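Local coordinates for leucine-rich repeat protein (Bacteroides thetaiotaomicron, PDB 4ECN) that is of unknown function but, as an extracellular leucine-rich repeat protein, probably binds other proteins through its long curved repeat array, at residues E149-F152 with S153-R156; Q786-A789 with E790-I794. All coordinates share one frame; numbering follows the deposited sequence.

Interaction 1 (E149-F152 with S153-R156); sequences EYLF and SNIR
A type II beta turn from Phe152 to Ile155 brings the side chains of these two residues together, in the loop that leads from strand 130-139 into strand 157-164 of a probably transthyretin-like domain (DUF4458). Ser153 and Asn154 occupy the corners, and the positive phi of Asn154 (82°) fits the second corner of such a turn. Across its mouth the amide N of Ile155 reaches Phe152 O at 3.3 Å, but the N-H is bent well away from the acceptor (134°), so the closing hydrogen bond is weak and much of the contact rests on apolar packing. Ile155 supplies it with its longer branch. With CG1 anti to the carbonyl carbon (chi1 -72°) and the chain continuing extended to CD1, this branch runs back over the turn towards the two aromatic residues. Its CG1 lies 3.6 Å from CE2 of Tyr150, meeting that ring at the edge and in its plane, and the two side chains cross at about a right angle. CD1 touches the same ring atom and also sits over one face of the Phe152 ring, 4.4 Å from its CG. Thus one isoleucine branch meets one ring at its rim and the other on its face. The Tyr150 OH, beside Ile155 CD1, is hydrogen-bonded to Glu235 and Thr223. Ser153 touches Tyr180 and Asp199. Phe152 and Ile155 are buried against Leu137 of strand 130-139 and Ile259 of strand 251-259, while Tyr150 and Ile155 also touch Leu234 of strand 230-238, so the turn lies against three strands of the domain.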
loop_
_atom_site.group_PDB
_atom_site.type_symbol
_atom_site.label_atom_id
_atom_site.label_comp_id
_atom_site.label_asym_id
_atom_site.label_seq_id
_atom_site.Cartn_x
_atom_site.Cartn_y
_atom_site.Cartn_z
ATOM N N GLU A 149 5.171 -29.964 34.596
ATOM C CA GLU A 149 6.328 -29.568 33.780
ATOM C C GLU A 149 7.514 -29.069 34.641
ATOM O O GLU A 149 8.666 -29.208 34.212
ATOM C CB GLU A 149 5.937 -28.498 32.756
ATOM C CG GLU A 149 5.185 -29.062 31.557
ATOM C CD GLU A 149 5.972 -29.836 30.511
ATOM O OE1 GLU A 149 7.100 -29.409 30.166
ATOM O OE2 GLU A 149 5.414 -30.815 29.962
ATOM N N TYR A 150 7.237 -28.529 35.851
ATOM C CA TYR A 150 8.256 -28.073 36.804
ATOM C C TYR A 150 7.734 -28.218 38.265
ATOM O O TYR A 150 6.536 -28.447 38.470
ATOM C CB TYR A 150 8.685 -26.622 36.499
ATOM C CG TYR A 150 7.624 -25.569 36.744
ATOM C CD1 TYR A 150 6.655 -25.284 35.781
ATOM C CD2 TYR A 150 7.634 -24.800 37.905
ATOM C CE1 TYR A 150 5.686 -24.306 35.997
ATOM C CE2 TYR A 150 6.671 -23.823 38.132
ATOM C CZ TYR A 150 5.701 -23.574 37.174
ATOM O OH TYR A 150 4.762 -22.603 37.415
ATOM N N LEU A 151 8.645 -28.091 39.269
ATOM C CA LEU A 151 8.313 -28.179 40.699
ATOM C C LEU A 151 7.751 -26.861 41.244
ATOM O O LEU A 151 8.360 -25.816 41.002
ATOM C CB LEU A 151 9.562 -28.556 41.513
ATOM C CG LEU A 151 10.142 -29.952 41.313
ATOM C CD1 LEU A 151 11.565 -30.013 41.814
ATOM C CD2 LEU A 151 9.276 -31.028 41.977
ATOM N N PHE A 152 6.616 -26.910 42.013
ATOM C CA PHE A 152 5.988 -25.723 42.637
ATOM C C PHE A 152 7.027 -25.028 43.517
ATOM O O PHE A 152 7.268 -23.826 43.379
ATOM C CB PHE A 152 4.727 -26.090 43.442
ATOM C CG PHE A 152 3.942 -24.902 43.956
ATOM C CD1 PHE A 152 4.394 -24.165 45.050
ATOM C CD2 PHE A 152 2.738 -24.538 43.369
ATOM C CE1 PHE A 152 3.664 -23.072 45.528
ATOM C CE2 PHE A 152 2.008 -23.445 43.848
ATOM C CZ PHE A 152 2.474 -22.722 44.926
ATOM N N SER A 153 7.672 -25.806 44.402
ATOM C CA SER A 153 8.822 -25.341 45.168
ATOM C C SER A 153 9.881 -24.922 44.146
ATOM O O SER A 153 9.897 -25.501 43.065
ATOM C CB SER A 153 9.306 -26.447 46.103
ATOM O OG SER A 153 9.440 -27.689 45.428
ATOM N N ASN A 154 10.658 -23.879 44.407
ATOM C CA ASN A 154 11.694 -23.320 43.515
ATOM C C ASN A 154 11.028 -22.355 42.420
ATOM O O ASN A 154 11.681 -21.977 41.436
ATOM C CB ASN A 154 12.704 -24.361 42.876
ATOM C CG ASN A 154 12.356 -25.225 41.663
ATOM O OD1 ASN A 154 11.496 -24.904 40.816
ATOM N ND2 ASN A 154 13.134 -26.310 41.507
ATOM N N ILE A 155 9.797 -21.857 42.704
ATOM C CA ILE A 155 9.177 -20.692 42.062
ATOM C C ILE A 155 9.743 -19.523 42.874
ATOM O O ILE A 155 9.481 -19.476 44.081
ATOM C CB ILE A 155 7.607 -20.714 41.988
ATOM C CG1 ILE A 155 7.060 -21.711 40.976
ATOM C CG2 ILE A 155 7.040 -19.317 41.710
ATOM C CD1 ILE A 155 5.510 -21.919 41.082
ATOM N N ARG A 156 10.557 -18.639 42.294
ATOM C CA ARG A 156 11.161 -17.573 43.105
ATOM C C ARG A 156 10.436 -16.221 42.954
ATOM O O ARG A 156 10.365 -15.455 43.922
ATOM C CB ARG A 156 12.635 -17.414 42.734
ATOM C CG ARG A 156 13.452 -18.687 42.966
ATOM C CD ARG A 156 13.943 -18.846 44.388
ATOM N NE ARG A 156 14.564 -20.156 44.569
ATOM C CZ ARG A 156 13.971 -21.191 45.157
ATOM N NH1 ARG A 156 12.749 -21.066 45.665
ATOM N NH2 ARG A 156 14.604 -22.352 45.266
#

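Interaction 2 (Q786-A789 with E790-I794); sequences QRDA and EGNRI
Arg787 and Arg793 lie side by side and point the same way, their guanidinium planes 24° apart. The aliphatic part of Arg793 covers one face of the Arg787 guanidinium, with CG 3.5 Å above the plane and over its centre, and Arg787 NH2 comes within 3.3 Å of Arg793 NE. Bent at chi2 (-70°), the Arg787 chain curls back to its neighbour's carbonyl, and NH1 donates to Gln786 O at 2.9 Å; NH1 also bonds Ser815 O. With an alanine in place of Arg787, Arg793 CG would probably lose the flat group it packs on, and Gln786 O and Ser815 O a donor.

The type I turn from Asp788 to Gly791 is closed by Gly791 N to Asp788 O (2.8 Å). Asp788 folds its carboxylate back over the turn, and OD1 accepts the backbone N of Asn792 at 2.7 Å, on its syn side but tilted out of the carboxylate plane. Asn792 ND2 adds a weak bond to OD2, the amide and carboxylate planes standing 51° apart. Beside them Ile794 CG2 packs 3.8 Å from Asp788 CB.

Arg793 forms a salt bridge with Asp836, which probably offsets the closeness of the two cations, whereas the carboxylates of Asp788 and Glu790 approach with like charge, probably softened for Asp788 by the Asn792 donors.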
loop_
_atom_site.group_PDB
_atom_site.type_symbol
_atom_site.label_atom_id
_atom_site.label_comp_id
_atom_site.label_asym_id
_atom_site.label_seq_id
_atom_site.Cartn_x
_atom_site.Cartn_y
_atom_site.Cartn_z
ATOM N N GLN A 786 -8.043 25.078 -38.283
ATOM C CA GLN A 786 -7.277 24.758 -39.494
ATOM C C GLN A 786 -6.369 25.917 -39.834
ATOM O O GLN A 786 -6.830 27.067 -39.934
ATOM C CB GLN A 786 -8.185 24.431 -40.689
ATOM C CG GLN A 786 -9.167 23.297 -40.468
ATOM C CD GLN A 786 -8.473 22.040 -40.073
ATOM O OE1 GLN A 786 -7.638 21.518 -40.800
ATOM N NE2 GLN A 786 -8.791 21.540 -38.895
ATOM N N ARG A 787 -5.071 25.635 -39.996
ATOM C CA ARG A 787 -4.096 26.674 -40.328
ATOM C C ARG A 787 -3.127 26.187 -41.342
ATOM O O ARG A 787 -2.901 24.980 -41.420
ATOM C CB ARG A 787 -3.301 27.134 -39.085
ATOM C CG ARG A 787 -4.081 27.664 -37.892
ATOM C CD ARG A 787 -4.732 29.003 -38.137
ATOM N NE ARG A 787 -5.403 29.443 -36.917
ATOM C CZ ARG A 787 -6.677 29.192 -36.634
ATOM N NH1 ARG A 787 -7.442 28.541 -37.503
ATOM N NH2 ARG A 787 -7.198 29.604 -35.486
ATOM N N ASP A 788 -2.505 27.116 -42.095
ATOM C CA ASP A 788 -1.420 26.767 -43.005
ATOM C C ASP A 788 -0.089 27.038 -42.269
ATOM O O ASP A 788 -0.100 27.567 -41.142
ATOM C CB ASP A 788 -1.535 27.528 -44.340
ATOM C CG ASP A 788 -1.471 29.045 -44.291
ATOM O OD1 ASP A 788 -1.376 29.602 -43.174
ATOM O OD2 ASP A 788 -1.521 29.680 -45.382
ATOM N N ALA A 789 1.048 26.677 -42.886
ATOM C CA ALA A 789 2.373 26.921 -42.301
ATOM C C ALA A 789 2.549 28.411 -41.903
ATOM O O ALA A 789 3.113 28.729 -40.847
ATOM C CB ALA A 789 3.439 26.516 -43.297
ATOM N N GLU A 790 1.973 29.306 -42.717
ATOM C CA GLU A 790 2.003 30.752 -42.542
ATOM C C GLU A 790 0.962 31.253 -41.480
ATOM O O GLU A 790 0.755 32.465 -41.369
ATOM C CB GLU A 790 1.741 31.440 -43.902
ATOM C CG GLU A 790 2.743 31.125 -45.009
ATOM C CD GLU A 790 2.610 29.844 -45.823
ATOM O OE1 GLU A 790 1.592 29.123 -45.689
ATOM O OE2 GLU A 790 3.526 29.588 -46.638
ATOM N N GLY A 791 0.317 30.334 -40.745
ATOM C CA GLY A 791 -0.657 30.642 -39.689
ATOM C C GLY A 791 -1.963 31.347 -40.046
ATOM O O GLY A 791 -2.602 31.940 -39.165
ATOM N N ASN A 792 -2.383 31.275 -41.328
ATOM C CA ASN A 792 -3.635 31.842 -41.830
ATOM C C ASN A 792 -4.823 30.951 -41.510
ATOM O O ASN A 792 -4.679 29.734 -41.521
ATOM C CB ASN A 792 -3.571 32.022 -43.357
ATOM C CG ASN A 792 -2.389 32.770 -43.932
ATOM O OD1 ASN A 792 -1.899 33.767 -43.387
ATOM N ND2 ASN A 792 -1.970 32.350 -45.117
ATOM N N ARG A 793 -6.012 31.533 -41.292
ATOM C CA ARG A 793 -7.238 30.753 -41.057
ATOM C C ARG A 793 -7.782 30.350 -42.432
ATOM O O ARG A 793 -8.508 31.121 -43.085
ATOM C CB ARG A 793 -8.260 31.538 -40.213
ATOM C CG ARG A 793 -7.777 31.884 -38.826
ATOM C CD ARG A 793 -8.933 32.269 -37.939
ATOM N NE ARG A 793 -8.496 32.480 -36.560
ATOM C CZ ARG A 793 -9.316 32.694 -35.539
ATOM N NH1 ARG A 793 -10.629 32.709 -35.723
ATOM N NH2 ARG A 793 -8.829 32.874 -34.320
ATOM N N ILE A 794 -7.371 29.167 -42.892
ATOM C CA ILE A 794 -7.624 28.691 -44.255
ATOM C C ILE A 794 -9.031 28.065 -44.467
ATOM O O ILE A 794 -9.432 27.917 -45.629
ATOM C CB ILE A 794 -6.537 27.666 -44.675
ATOM C CG1 ILE A 794 -6.475 26.454 -43.714
ATOM C CG2 ILE A 794 -5.176 28.368 -44.789
ATOM C CD1 ILE A 794 -5.618 25.370 -44.205
#

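In the fold
The two turns lie far apart on opposite sides of the chain's centre, about 99 Å between centres and about 87 Å between nearest atoms, and share no strand, sheet or domain. Interaction 1 comes first along the chain, in the second DUF4458 region, on a loop of a mixed beta sheet. Interaction 2 follows more than 600 residues later, in the loop between strands 780-782 and 810-812, neighbours in the parallel sheet of the later leucine-rich repeats. Both are local turns, one partly buried against strands of its sheet and the other at the surface. They therefore mark two separate modules, an amino-terminal beta region, probably transthyretin-like, and the far part of an elongated repeat array.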